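Local coordinates for protein putative protease (Parabacteroides distasonis ATCC 8503, PDB 3KD4) that is of uncertain function but may be an exported protease, with a multidomain build rich in beta strands, at residues A6-S12 with S138-K144. Numbering follows the deposited sequence. Where two conformers were deposited one is given.
Sequences AEYGKVS and SPVKECK
Gly9 and Lys141 turn a corner together: both strands kink at matching positions, in near-helical backbone conformation, yet past the bend they pair as a regular parallel ladder, Val11 with Cys143 and Ser12 with Lys144. Before the corner the backbone N and O of Tyr8 both reach across to 138-144, the N donating to Pro139 O at 2.8 Å and the O accepting from Lys141 N in an almost straight bond (170°). Beyond it Val11 repeats the pattern, its N reaching Glu142 O and its O taking Lys144 N at 2.9 Å. Val11 O also accepts a water proton, and the same water donates to Glu142 OE1, tying that carboxylate back to the backbone. Glu142 and Lys10 run side by side, pointing the same way, and Lys10 NZ makes a long salt bridge to Glu142 OE1, 3.8 Å; OE2 turns instead to Arg182. Just before the corner, Val140 divides its two methyls between the two halves. Val140 CG1, anti to the backbone N (chi1 179°), meets Val11 CG2 at 3.8 Å, the two side chains crossing at about a right angle, while Val140 CG2 lies 4.0 Å from Tyr8 CB. Cut back to alanine, this position would probably leave a gap where the methyls now fill the space against Tyr8 and Val11. On the other flank of 6-12, Gly9 and Lys10 both face Glu30 of strand 23-33, a classic beta bulge that accompanies the bend. The whole is a kinked parallel pair between strands 6-17 and 140-150, set within the otherwise antiparallel run of a mixed, eight-stranded sheet.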
ATOM      1  N   ALA A   6      10.699 -21.623   8.819  1.00 20.43           N
ATOM      2  CA  ALA A   6      11.371 -20.779   9.808  1.00 19.57           C
ATOM      3  C   ALA A   6      10.386 -20.429  10.878  1.00 18.41           C
ATOM      4  O   ALA A   6       9.174 -20.466  10.627  1.00 17.04           O
ATOM      5  CB  ALA A   6      11.934 -19.500   9.148  1.00 18.24           C
ATOM      6  N   GLU A   7      10.904 -20.078  12.060  1.00 17.75           N
ATOM      7  CA  GLU A   7      10.098 -19.618  13.164  1.00 18.40           C
ATOM      8  C   GLU A   7      10.868 -18.596  13.981  1.00 17.39           C
ATOM      9  O   GLU A   7      12.055 -18.806  14.289  1.00 17.33           O
ATOM     10  CB  GLU A   7       9.769 -20.801  14.063  1.00 19.84           C
ATOM     11  CG  GLU A   7       8.914 -20.486  15.275  1.00 25.70           C
ATOM     12  CD  GLU A   7       8.891 -21.655  16.235  1.00 35.30           C
ATOM     13  OE1 GLU A   7       8.860 -21.435  17.483  1.00 44.26           O
ATOM     14  OE2 GLU A   7       8.971 -22.802  15.732  1.00 39.03           O
ATOM     15  N   TYR A   8      10.210 -17.513  14.351  1.00 16.87           N
ATOM     16  CA  TYR A   8      10.780 -16.575  15.317  1.00 17.82           C
ATOM     17  C   TYR A   8      10.444 -17.085  16.699  1.00 18.05           C
ATOM     18  O   TYR A   8       9.293 -17.003  17.138  1.00 18.94           O
ATOM     19  CB  TYR A   8      10.191 -15.181  15.176  1.00 17.69           C
ATOM     20  CG  TYR A   8      10.617 -14.437  13.928  1.00 18.39           C
ATOM     21  CD1 TYR A   8      11.771 -13.667  13.930  1.00 20.21           C
ATOM     22  CD2 TYR A   8       9.850 -14.473  12.780  1.00 18.55           C
ATOM     23  CE1 TYR A   8      12.157 -12.977  12.821  1.00 21.13           C
ATOM     24  CE2 TYR A   8      10.221 -13.763  11.649  1.00 17.72           C
ATOM     25  CZ  TYR A   8      11.382 -13.020  11.690  1.00 20.54           C
ATOM     26  OH  TYR A   8      11.813 -12.332  10.603  1.00 24.10           O
ATOM     27  N   GLY A   9      11.446 -17.597  17.396  1.00 18.35           N
ATOM     28  CA  GLY A   9      11.262 -18.062  18.766  1.00 19.20           C
ATOM     29  C   GLY A   9      10.922 -16.884  19.666  1.00 20.74           C
ATOM     30  O   GLY A   9      10.018 -16.956  20.505  1.00 21.33           O
ATOM     31  N   LYS A  10      11.616 -15.773  19.461  1.00 22.18           N
ATOM     32  CA  LYS A  10      11.346 -14.568  20.236  1.00 23.62           C
ATOM     33  C   LYS A  10      11.506 -13.319  19.407  1.00 23.34           C
ATOM     34  O   LYS A  10      12.421 -13.225  18.553  1.00 24.66           O
ATOM     35  CB  LYS A  10      12.312 -14.464  21.391  1.00 24.97           C
ATOM     36  CG  LYS A  10      12.081 -15.526  22.445  1.00 28.75           C
ATOM     37  CD  LYS A  10      12.833 -15.174  23.727  1.00 34.44           C
ATOM     38  CE  LYS A  10      12.910 -16.385  24.704  1.00 37.38           C
ATOM     39  NZ  LYS A  10      11.645 -17.186  24.717  1.00 40.26           N
ATOM     40  N   VAL A  11      10.601 -12.379  19.647  1.00 21.48           N
ATOM     41  CA  VAL A  11      10.715 -11.015  19.191  1.00 20.48           C
ATOM     42  C   VAL A  11      10.485 -10.101  20.421  1.00 20.16           C
ATOM     43  O   VAL A  11       9.554 -10.333  21.254  1.00 19.18           O
ATOM     44  CB  VAL A  11       9.691 -10.738  18.069  1.00 21.25           C
ATOM     45  CG1 VAL A  11       9.658  -9.276  17.668  1.00 19.12           C
ATOM     46  CG2 VAL A  11       9.984 -11.641  16.837  1.00 21.62           C
ATOM     47  N   SER A  12      11.324  -9.085  20.559  1.00 18.60           N
ATOM     48  CA  SER A  12      11.094  -8.067  21.590  1.00 18.77           C
ATOM     49  C   SER A  12      11.368  -6.710  20.988  1.00 18.64           C
ATOM     50  O   SER A  12      12.417  -6.512  20.369  1.00 19.15           O
ATOM     51  CB  SER A  12      11.967  -8.343  22.812  1.00 19.90           C
ATOM     52  OG  SER A  12      11.577  -7.531  23.897  1.00 24.90           O
ATOM     53  N   SER A 138       6.731 -15.824   8.918  1.00 19.70           N
ATOM     54  CA  SER A 138       6.884 -17.032   9.722  1.00 19.12           C
ATOM     55  C   SER A 138       6.163 -16.839  11.064  1.00 18.17           C
ATOM     56  O   SER A 138       5.988 -15.687  11.531  1.00 17.50           O
ATOM     57  CB  SER A 138       8.386 -17.263   9.969  1.00 19.39           C
ATOM     58  OG  SER A 138       9.085 -17.498   8.761  1.00 21.22           O
ATOM     59  N   PRO A 139       5.796 -17.937  11.718  1.00 17.08           N
ATOM     60  CA  PRO A 139       5.226 -17.823  13.067  1.00 17.10           C
ATOM     61  C   PRO A 139       6.172 -17.167  14.092  1.00 17.14           C
ATOM     62  O   PRO A 139       7.416 -17.290  14.001  1.00 17.51           O
ATOM     63  CB  PRO A 139       4.985 -19.275  13.501  1.00 17.19           C
ATOM     64  CG  PRO A 139       5.415 -20.150  12.356  1.00 17.63           C
ATOM     65  CD  PRO A 139       6.070 -19.339  11.322  1.00 18.31           C
ATOM     66  N   VAL A 140       5.563 -16.490  15.057  1.00 17.27           N
ATOM     67  CA  VAL A 140       6.275 -15.846  16.166  1.00 16.70           C
ATOM     68  C   VAL A 140       5.776 -16.504  17.448  1.00 17.23           C
ATOM     69  O   VAL A 140       4.594 -16.374  17.812  1.00 17.82           O
ATOM     70  CB  VAL A 140       6.062 -14.312  16.201  1.00 16.34           C
ATOM     71  CG1 VAL A 140       6.821 -13.712  17.400  1.00 14.23           C
ATOM     72  CG2 VAL A 140       6.507 -13.668  14.879  1.00 14.79           C
ATOM     73  N   LYS A 141       6.666 -17.218  18.120  1.00 17.16           N
ATOM     74  CA  LYS A 141       6.304 -17.966  19.321  0.50 18.20           C
ATOM     75  C   LYS A 141       5.992 -17.031  20.475  1.00 17.67           C
ATOM     76  O   LYS A 141       5.067 -17.272  21.233  1.00 17.42           O
ATOM     77  CB  LYS A 141       7.437 -18.936  19.689  0.50 18.77           C
ATOM     78  CG  LYS A 141       7.195 -19.788  20.924  0.50 22.53           C
ATOM     79  CD  LYS A 141       5.966 -20.679  20.748  0.50 24.39           C
ATOM     80  CE  LYS A 141       5.860 -21.793  21.797  0.50 25.49           C
ATOM     81  NZ  LYS A 141       4.496 -22.404  21.740  0.50 25.11           N
ATOM     82  N   GLU A 142       6.774 -15.963  20.598  1.00 18.33           N
ATOM     83  CA  GLU A 142       6.596 -14.957  21.642  1.00 18.47           C
ATOM     84  C   GLU A 142       7.062 -13.597  21.163  1.00 18.10           C
ATOM     85  O   GLU A 142       8.215 -13.435  20.722  1.00 16.92           O
ATOM     86  CB  GLU A 142       7.399 -15.314  22.886  1.00 19.61           C
ATOM     87  CG  GLU A 142       7.224 -14.327  24.063  1.00 21.97           C
ATOM     88  CD  GLU A 142       8.179 -14.655  25.213  1.00 28.90           C
ATOM     89  OE1 GLU A 142       9.346 -14.219  25.163  1.00 29.85           O
ATOM     90  OE2 GLU A 142       7.755 -15.348  26.161  1.00 32.97           O
ATOM     91  N   CYS A 143       6.188 -12.617  21.354  1.00 16.62           N
ATOM     92  CA  CYS A 143       6.417 -11.267  20.942  1.00 17.59           C
ATOM     93  C   CYS A 143       6.114 -10.353  22.147  1.00 17.32           C
ATOM     94  O   CYS A 143       4.977 -10.341  22.643  1.00 18.37           O
ATOM     95  CB  CYS A 143       5.530 -10.918  19.752  1.00 16.91           C
ATOM     96  SG  CYS A 143       5.732  -9.217  19.231  1.00 20.48           S
ATOM     97  N   LYS A 144       7.142  -9.647  22.616  1.00 16.58           N
ATOM     98  CA  LYS A 144       7.031  -8.669  23.707  1.00 17.40           C
ATOM     99  C   LYS A 144       7.240  -7.295  23.163  1.00 16.55           C
ATOM    100  O   LYS A 144       8.185  -7.073  22.397  1.00 18.03           O
ATOM    101  CB  LYS A 144       8.057  -8.954  24.816  1.00 18.33           C
ATOM    102  CG  LYS A 144       7.720 -10.268  25.569  1.00 21.77           C
ATOM    103  CD  LYS A 144       8.699 -10.624  26.694  1.00 27.43           C
ATOM    104  CE  LYS A 144       8.129 -11.791  27.553  1.00 33.26           C
ATOM    105  NZ  LYS A 144       6.883 -11.428  28.405  1.00 37.56           N
TER
HETATM  106  O   HOH W   1      10.048 -12.159  23.450  1.00 40.95           O